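Local coordinates for protein thiamine pyrophosphokinase (Candida albicans, PDB 2G9Z) that transfers a pyrophosphate group from a nucleotide donor, normally ATP, to thiamin, making the cofactor thiamin pyrophosphate in a magnesium-dependent reaction, at residues A[65-70]-A[86-91]; A[248-253]-A[330-335]. All coordinates share one frame; numbering follows the deposited sequence.

Interaction 1: A[65-70]-A[86-91]; sequences VLLILN and IIVCAD. With MG (magnesium ion), chain C.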
ATOM      1  N   VAL A  65     -13.142  -8.216 -17.230  1.00 21.58           N
ATOM      2  CA  VAL A  65     -12.770  -9.365 -16.427  1.00 21.36           C
ATOM      3  C   VAL A  65     -12.764  -8.932 -14.971  1.00 20.87           C
ATOM      4  O   VAL A  65     -12.342  -7.819 -14.655  1.00 18.02           O
ATOM      5  CB  VAL A  65     -11.343  -9.848 -16.769  1.00 21.33           C
ATOM      6  CG1 VAL A  65     -10.970 -11.034 -15.885  1.00 21.06           C
ATOM      7  CG2 VAL A  65     -11.252 -10.205 -18.238  1.00 20.32           C
ATOM      8  N   LEU A  66     -13.239  -9.810 -14.094  1.00 19.47           N
ATOM      9  CA  LEU A  66     -13.245  -9.547 -12.662  1.00 17.75           C
ATOM     10  C   LEU A  66     -12.291 -10.539 -12.007  1.00 17.99           C
ATOM     11  O   LEU A  66     -12.461 -11.753 -12.136  1.00 19.58           O
ATOM     12  CB  LEU A  66     -14.648  -9.726 -12.074  1.00 18.19           C
ATOM     13  CG  LEU A  66     -14.762  -9.563 -10.551  1.00 18.31           C
ATOM     14  CD1 LEU A  66     -14.349  -8.154 -10.157  1.00 19.09           C
ATOM     15  CD2 LEU A  66     -16.187  -9.838 -10.096  1.00 16.86           C
ATOM     16  N   LEU A  67     -11.274 -10.024 -11.327  1.00 16.70           N
ATOM     17  CA  LEU A  67     -10.308 -10.871 -10.645  1.00 15.85           C
ATOM     18  C   LEU A  67     -10.514 -10.663  -9.152  1.00 17.62           C
ATOM     19  O   LEU A  67     -10.423  -9.539  -8.657  1.00 17.51           O
ATOM     20  CB  LEU A  67      -8.886 -10.489 -11.053  1.00 15.98           C
ATOM     21  CG  LEU A  67      -7.735 -11.208 -10.341  1.00 15.62           C
ATOM     22  CD1 LEU A  67      -7.949 -12.721 -10.358  1.00 14.43           C
ATOM     23  CD2 LEU A  67      -6.421 -10.843 -11.035  1.00 16.03           C
ATOM     24  N   ILE A  68     -10.794 -11.747  -8.438  1.00 18.04           N
ATOM     25  CA  ILE A  68     -11.053 -11.668  -7.005  1.00 19.50           C
ATOM     26  C   ILE A  68      -9.981 -12.300  -6.137  1.00 20.20           C
ATOM     27  O   ILE A  68      -9.796 -13.518  -6.144  1.00 21.50           O
ATOM     28  CB  ILE A  68     -12.404 -12.333  -6.665  1.00 20.36           C
ATOM     29  CG1 ILE A  68     -13.505 -11.743  -7.552  1.00 19.90           C
ATOM     30  CG2 ILE A  68     -12.728 -12.137  -5.177  1.00 20.23           C
ATOM     31  CD1 ILE A  68     -14.820 -12.485  -7.483  1.00 19.70           C
ATOM     32  N   LEU A  69      -9.272 -11.469  -5.382  1.00 21.16           N
ATOM     33  CA  LEU A  69      -8.244 -11.979  -4.494  1.00 21.30           C
ATOM     34  C   LEU A  69      -8.821 -12.234  -3.102  1.00 20.94           C
ATOM     35  O   LEU A  69     -10.005 -12.006  -2.861  1.00 21.28           O
ATOM     36  CB  LEU A  69      -7.046 -11.028  -4.443  1.00 21.65           C
ATOM     37  CG  LEU A  69      -5.989 -11.364  -5.508  1.00 21.94           C
ATOM     38  CD1 LEU A  69      -6.606 -11.327  -6.902  1.00 19.48           C
ATOM     39  CD2 LEU A  69      -4.828 -10.379  -5.409  1.00 25.41           C
ATOM     40  N   ASN A  70      -7.973 -12.692  -2.191  1.00 22.07           N
ATOM     41  CA  ASN A  70      -8.395 -13.065  -0.849  1.00 23.93           C
ATOM     42  C   ASN A  70      -8.566 -12.010   0.251  1.00 25.60           C
ATOM     43  O   ASN A  70      -7.667 -11.786   1.058  1.00 25.89           O
ATOM     44  CB  ASN A  70      -7.466 -14.176  -0.355  1.00 26.36           C
ATOM     45  CG  ASN A  70      -7.977 -14.848   0.904  1.00 30.19           C
ATOM     46  OD1 ASN A  70      -9.176 -14.838   1.186  1.00 31.46           O
ATOM     47  ND2 ASN A  70      -7.068 -15.451   1.661  1.00 30.95           N
ATOM     48  N   ILE A  86     -15.811 -12.513 -17.927  1.00 27.65           N
ATOM     49  CA  ILE A  86     -15.160 -13.618 -17.229  1.00 26.59           C
ATOM     50  C   ILE A  86     -14.816 -13.206 -15.802  1.00 25.72           C
ATOM     51  O   ILE A  86     -14.432 -12.062 -15.557  1.00 24.53           O
ATOM     52  CB  ILE A  86     -13.853 -14.030 -17.957  1.00 27.37           C
ATOM     53  CG1 ILE A  86     -14.183 -14.772 -19.255  1.00 29.08           C
ATOM     54  CG2 ILE A  86     -12.986 -14.887 -17.051  1.00 31.23           C
ATOM     55  CD1 ILE A  86     -14.773 -16.150 -19.050  1.00 27.63           C
ATOM     56  N   ILE A  87     -14.971 -14.139 -14.866  1.00 23.06           N
ATOM     57  CA  ILE A  87     -14.650 -13.892 -13.466  1.00 21.41           C
ATOM     58  C   ILE A  87     -13.621 -14.924 -13.020  1.00 21.10           C
ATOM     59  O   ILE A  87     -13.797 -16.125 -13.237  1.00 17.87           O
ATOM     60  CB  ILE A  87     -15.887 -14.017 -12.543  1.00 21.27           C
ATOM     61  CG1 ILE A  87     -16.937 -12.957 -12.888  1.00 23.76           C
ATOM     62  CG2 ILE A  87     -15.460 -13.849 -11.089  1.00 21.72           C
ATOM     63  CD1 ILE A  87     -17.811 -13.293 -14.074  1.00 25.08           C
ATOM     64  N   VAL A  88     -12.547 -14.451 -12.395  1.00 19.99           N
ATOM     65  CA  VAL A  88     -11.481 -15.327 -11.917  1.00 19.10           C
ATOM     66  C   VAL A  88     -11.201 -15.121 -10.433  1.00 19.76           C
ATOM     67  O   VAL A  88     -11.066 -13.983  -9.979  1.00 20.04           O
ATOM     68  CB  VAL A  88     -10.159 -15.055 -12.671  1.00 17.92           C
ATOM     69  CG1 VAL A  88      -9.049 -15.952 -12.127  1.00 17.29           C
ATOM     70  CG2 VAL A  88     -10.352 -15.259 -14.161  1.00 18.93           C
ATOM     71  N   CYS A  89     -11.119 -16.214  -9.679  1.00 17.82           N
ATOM     72  CA  CYS A  89     -10.798 -16.132  -8.260  1.00 17.56           C
ATOM     73  C   CYS A  89      -9.368 -16.610  -8.069  1.00 17.00           C
ATOM     74  O   CYS A  89      -8.997 -17.686  -8.537  1.00 17.13           O
ATOM     75  CB  CYS A  89     -11.718 -17.016  -7.412  1.00 16.72           C
ATOM     76  SG  CYS A  89     -13.405 -16.446  -7.253  1.00 18.92           S
ATOM     77  N   ALA A  90      -8.557 -15.801  -7.402  1.00 17.03           N
ATOM     78  CA  ALA A  90      -7.180 -16.184  -7.133  1.00 16.48           C
ATOM     79  C   ALA A  90      -7.184 -16.898  -5.784  1.00 17.23           C
ATOM     80  O   ALA A  90      -7.292 -16.256  -4.742  1.00 17.22           O
ATOM     81  CB  ALA A  90      -6.282 -14.940  -7.077  1.00 17.70           C
ATOM     82  N   ASP A  91      -7.096 -18.226  -5.814  1.00 17.69           N
ATOM     83  CA  ASP A  91      -7.078 -19.050  -4.604  1.00 18.38           C
ATOM     84  C   ASP A  91      -8.098 -18.587  -3.564  1.00 19.63           C
ATOM     85  O   ASP A  91      -9.303 -18.708  -3.777  1.00 22.09           O
ATOM     86  CB  ASP A  91      -5.673 -19.054  -3.990  1.00 16.43           C
ATOM     87  CG  ASP A  91      -5.489 -20.145  -2.940  1.00 16.59           C
ATOM     88  OD1 ASP A  91      -6.465 -20.835  -2.598  1.00 19.23           O
ATOM     89  OD2 ASP A  91      -4.361 -20.317  -2.445  1.00 17.81           O
TER
HETATM   90 MG    MG C 702      -2.303 -19.198  -2.497  1.00 24.73          MG
HETATM   91  O   HOH W   1      -5.504 -13.868  -3.728  1.00 48.32           O
HETATM   92  O   HOH W   2      -2.932 -17.485  -0.994  1.00 21.17           O

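Interaction 2: A[248-253]-A[330-335]; sequences IFLLKK and DIVMNI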
ATOM      1  N   ILE A 248      -7.713   2.317  -8.126  1.00 16.57           N
ATOM      2  CA  ILE A 248      -6.322   2.587  -8.452  1.00 15.91           C
ATOM      3  C   ILE A 248      -6.035   2.146  -9.875  1.00 16.39           C
ATOM      4  O   ILE A 248      -6.404   1.044 -10.285  1.00 13.75           O
ATOM      5  CB  ILE A 248      -5.411   1.832  -7.462  1.00 16.30           C
ATOM      6  CG1 ILE A 248      -5.817   2.212  -6.035  1.00 14.09           C
ATOM      7  CG2 ILE A 248      -3.942   2.146  -7.731  1.00 15.71           C
ATOM      8  CD1 ILE A 248      -5.140   1.397  -4.953  1.00 17.61           C
ATOM      9  N   PHE A 249      -5.387   3.020 -10.633  1.00 14.70           N
ATOM     10  CA  PHE A 249      -5.078   2.720 -12.021  1.00 15.56           C
ATOM     11  C   PHE A 249      -3.816   3.430 -12.446  1.00 16.42           C
ATOM     12  O   PHE A 249      -3.226   4.208 -11.688  1.00 14.99           O
ATOM     13  CB  PHE A 249      -6.243   3.126 -12.938  1.00 13.50           C
ATOM     14  CG  PHE A 249      -6.739   4.523 -12.715  1.00 16.40           C
ATOM     15  CD1 PHE A 249      -7.591   4.814 -11.652  1.00 16.38           C
ATOM     16  CD2 PHE A 249      -6.335   5.560 -13.552  1.00 15.72           C
ATOM     17  CE1 PHE A 249      -8.030   6.121 -11.428  1.00 19.96           C
ATOM     18  CE2 PHE A 249      -6.766   6.865 -13.337  1.00 16.26           C
ATOM     19  CZ  PHE A 249      -7.614   7.147 -12.273  1.00 17.28           C
ATOM     20  N   LEU A 250      -3.408   3.175 -13.678  1.00 17.13           N
ATOM     21  CA  LEU A 250      -2.185   3.762 -14.173  1.00 18.01           C
ATOM     22  C   LEU A 250      -2.409   4.883 -15.169  1.00 17.43           C
ATOM     23  O   LEU A 250      -3.221   4.767 -16.084  1.00 19.98           O
ATOM     24  CB  LEU A 250      -1.323   2.666 -14.811  1.00 17.44           C
ATOM     25  CG  LEU A 250       0.172   2.932 -14.994  1.00 21.27           C
ATOM     26  CD1 LEU A 250       0.834   3.053 -13.630  1.00 18.94           C
ATOM     27  CD2 LEU A 250       0.807   1.791 -15.785  1.00 19.58           C
ATOM     28  N   LEU A 251      -1.701   5.981 -14.960  1.00 16.83           N
ATOM     29  CA  LEU A 251      -1.752   7.103 -15.878  1.00 16.34           C
ATOM     30  C   LEU A 251      -0.597   6.751 -16.806  1.00 17.37           C
ATOM     31  O   LEU A 251       0.461   6.322 -16.345  1.00 15.94           O
ATOM     32  CB  LEU A 251      -1.479   8.419 -15.148  1.00 16.26           C
ATOM     33  CG  LEU A 251      -2.569   8.882 -14.178  1.00 17.68           C
ATOM     34  CD1 LEU A 251      -2.113  10.143 -13.468  1.00 17.55           C
ATOM     35  CD2 LEU A 251      -3.859   9.141 -14.947  1.00 17.09           C
ATOM     36  N   LYS A 252      -0.796   6.902 -18.108  1.00 17.81           N
ATOM     37  CA  LYS A 252       0.252   6.547 -19.054  1.00 18.84           C
ATOM     38  C   LYS A 252       1.107   7.719 -19.498  1.00 20.30           C
ATOM     39  O   LYS A 252       0.616   8.836 -19.647  1.00 18.56           O
ATOM     40  CB  LYS A 252      -0.357   5.886 -20.290  1.00 21.32           C
ATOM     41  CG  LYS A 252      -1.183   4.634 -20.009  1.00 25.38           C
ATOM     42  CD  LYS A 252      -1.464   3.897 -21.306  1.00 28.35           C
ATOM     43  CE  LYS A 252      -2.160   2.561 -21.068  1.00 31.71           C
ATOM     44  NZ  LYS A 252      -2.034   1.683 -22.275  1.00 31.41           N
ATOM     45  N   LYS A 253       2.392   7.448 -19.706  1.00 21.03           N
ATOM     46  CA  LYS A 253       3.330   8.460 -20.177  1.00 22.38           C
ATOM     47  C   LYS A 253       2.624   9.281 -21.249  1.00 21.98           C
ATOM     48  O   LYS A 253       2.066   8.724 -22.196  1.00 20.47           O
ATOM     49  CB  LYS A 253       4.559   7.782 -20.785  1.00 23.17           C
ATOM     50  CG  LYS A 253       5.582   8.731 -21.388  1.00 26.68           C
ATOM     51  CD  LYS A 253       6.781   7.943 -21.900  1.00 30.55           C
ATOM     52  CE  LYS A 253       7.890   8.852 -22.395  1.00 31.29           C
ATOM     53  NZ  LYS A 253       9.026   8.049 -22.927  1.00 36.43           N
ATOM     54  N   ASP A 330       4.889   6.598 -16.898  1.00 18.66           N
ATOM     55  CA  ASP A 330       3.736   5.992 -16.246  1.00 17.40           C
ATOM     56  C   ASP A 330       3.759   6.307 -14.755  1.00 16.95           C
ATOM     57  O   ASP A 330       4.821   6.347 -14.129  1.00 16.88           O
ATOM     58  CB  ASP A 330       3.728   4.468 -16.423  1.00 18.56           C
ATOM     59  CG  ASP A 330       3.479   4.031 -17.863  1.00 21.29           C
ATOM     60  OD1 ASP A 330       3.070   4.866 -18.701  1.00 20.24           O
ATOM     61  OD2 ASP A 330       3.682   2.831 -18.150  1.00 23.27           O
ATOM     62  N   ILE A 331       2.582   6.539 -14.192  1.00 15.02           N
ATOM     63  CA  ILE A 331       2.482   6.817 -12.772  1.00 13.09           C
ATOM     64  C   ILE A 331       1.113   6.388 -12.275  1.00 12.21           C
ATOM     65  O   ILE A 331       0.104   6.526 -12.971  1.00 11.64           O
ATOM     66  CB  ILE A 331       2.725   8.322 -12.464  1.00 13.98           C
ATOM     67  CG1 ILE A 331       2.738   8.551 -10.943  1.00 13.41           C
ATOM     68  CG2 ILE A 331       1.658   9.176 -13.138  1.00 14.55           C
ATOM     69  CD1 ILE A 331       3.146   9.982 -10.529  1.00 12.45           C
ATOM     70  N   VAL A 332       1.092   5.849 -11.067  1.00 11.30           N
ATOM     71  CA  VAL A 332      -0.135   5.378 -10.448  1.00 13.28           C
ATOM     72  C   VAL A 332      -0.999   6.514  -9.913  1.00 13.66           C
ATOM     73  O   VAL A 332      -0.490   7.489  -9.369  1.00 13.91           O
ATOM     74  CB  VAL A 332       0.176   4.439  -9.259  1.00 13.79           C
ATOM     75  CG1 VAL A 332      -1.089   4.161  -8.460  1.00 12.94           C
ATOM     76  CG2 VAL A 332       0.789   3.142  -9.768  1.00 15.78           C
ATOM     77  N   MET A 333      -2.309   6.371 -10.072  1.00 14.25           N
ATOM     78  CA  MET A 333      -3.251   7.341  -9.534  1.00 13.47           C
ATOM     79  C   MET A 333      -4.366   6.600  -8.800  1.00 12.77           C
ATOM     80  O   MET A 333      -4.864   5.576  -9.269  1.00 11.93           O
ATOM     81  CB  MET A 333      -3.872   8.211 -10.637  1.00 14.98           C
ATOM     82  CG  MET A 333      -4.988   9.122 -10.114  1.00 15.77           C
ATOM     83  SD  MET A 333      -5.509  10.424 -11.277  1.00 16.72           S
ATOM     84  CE  MET A 333      -5.681  11.824 -10.184  1.00 18.35           C
ATOM     85  N   ASN A 334      -4.727   7.106  -7.628  1.00 12.64           N
ATOM     86  CA  ASN A 334      -5.816   6.528  -6.865  1.00 12.55           C
ATOM     87  C   ASN A 334      -6.845   7.628  -6.698  1.00 13.59           C
ATOM     88  O   ASN A 334      -6.493   8.798  -6.552  1.00 15.61           O
ATOM     89  CB  ASN A 334      -5.357   6.051  -5.480  1.00 12.26           C
ATOM     90  CG  ASN A 334      -5.014   7.197  -4.543  1.00 14.64           C
ATOM     91  OD1 ASN A 334      -4.072   7.946  -4.780  1.00 14.96           O
ATOM     92  ND2 ASN A 334      -5.777   7.328  -3.465  1.00 14.18           N
ATOM     93  N   ILE A 335      -8.114   7.253  -6.755  1.00 14.09           N
ATOM     94  CA  ILE A 335      -9.199   8.196  -6.561  1.00 13.27           C
ATOM     95  C   ILE A 335     -10.093   7.577  -5.507  1.00 15.62           C
ATOM     96  O   ILE A 335     -10.521   6.433  -5.649  1.00 14.12           O
ATOM     97  CB  ILE A 335     -10.021   8.412  -7.846  1.00 14.40           C
ATOM     98  CG1 ILE A 335      -9.152   9.082  -8.919  1.00 11.29           C
ATOM     99  CG2 ILE A 335     -11.247   9.270  -7.536  1.00 13.45           C
ATOM    100  CD1 ILE A 335      -9.887   9.343 -10.230  1.00 13.58           C
TER

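Interaction 1: A[65-70]-A[86-91]
Leu66 lends both its amide and its carbonyl to the strand 86-90: its N binds Ile86 O, and its O receives Val88 N at 2.7 Å. Ile68, two residues on, repeats this with Val88 O and Ala90 N, completing a parallel ladder in which alternate residues of 65-68 make both bonds. Ile68 can be followed outward. CB lies 3.9 Å from Val88 O and CG1 passes the same carbonyl. With CG1 anti to the carbonyl carbon (chi1 -53°) and an extended tip, CD1 lies beside Ile87, 3.9 Å from Ile87 CG2, and also meets Cys89 SG at 4.2 Å; isoleucine is long enough here to reach both neighbours. Where the strands end, Leu69 CD1 rests on Ala90 CB at 3.6 Å, the small alanine leaving a place for it, and one water bridges Asn70 N and Ala90 O. Asp91 follows directly, its OD2 binding magnesium at 2.3 Å together with Asp126, Asp128 and Asp155; backbone amides of Ser129 and Ile130 hold the carboxylate in place. The two strands belong to a beta-alpha-beta unit joined through helix 77-81, which packs on Leu66 and Ile87, while helix 93-100 meets Cys89. Val65, Ile86 and Ala90 face helix 155-170 on the other side of the sheet, and strand 205-210 pairs with 64-68 along its second edge.

Interaction 2: A[248-253]-A[330-335]
An antiparallel pair within the large mixed sheet joins Phe249 to Met333 and Leu251 to Ile331, each a hydrogen-bonded pair with two N-H...O=C bonds; Leu251 N to Ile331 O is the shortest of the four at 2.7 Å. The short strand segments run at 142° to each other, a marked twist away from antiparallel. Phe249, Leu251, Ile331 and Met333 make one apolar face, to which strand 45-47 adds Ile47. The Phe249 ring stands with CG between the backbone N and the carbonyl carbon (chi1 50°), which puts Met333 O over one face of the ring, 3.7 Å above its plane and offset toward the rim, while Ile335 CD1 meets the ring edge in its plane. Met333 runs alongside, and Met333 SD lies 5.0 Å from the centroid of the Phe249 ring, oblique to the normal, a Met-aromatic contact that a long, flexible thioether can reach. Its CB also meets Leu251 CG. The other face carries Ile248 CG2 against Val332 CG1 at 3.6 Å, with Leu250 CD1 on Val332 CG2; helix 217-233 packs on Leu250 and Val332. There too, Asn334 places its CB on Ile248 CG1 and gives its amide to Asp218 of the second subunit. Beyond the strand ends the short carboxylate of Asp330 serves two partners: OD2 takes Asn231 ND2, and OD1 accepts Lys253 N at 2.9 Å, met nearly in line with its C-O bond.

Both contacts are largely buried and both belong to the same large mixed sheet, though their centres lie about 22 Å apart and they do not touch. Interaction 1 is in its parallel part, linking strands close in sequence between helices packed on both faces; interaction 2 is in the antiparallel part, where 76 residues rich in strand separate the partners. Aliphatic packing dominates both, but an aromatic ring and a thioether enter only in interaction 2. The polar ends differ more: 65-70 with 86-91 leads into a magnesium-binding carboxylate, whereas 248-253 with 330-335 uses its carboxylate to hold backbone and a neighbouring helix, and its asparagine reaches the second subunit.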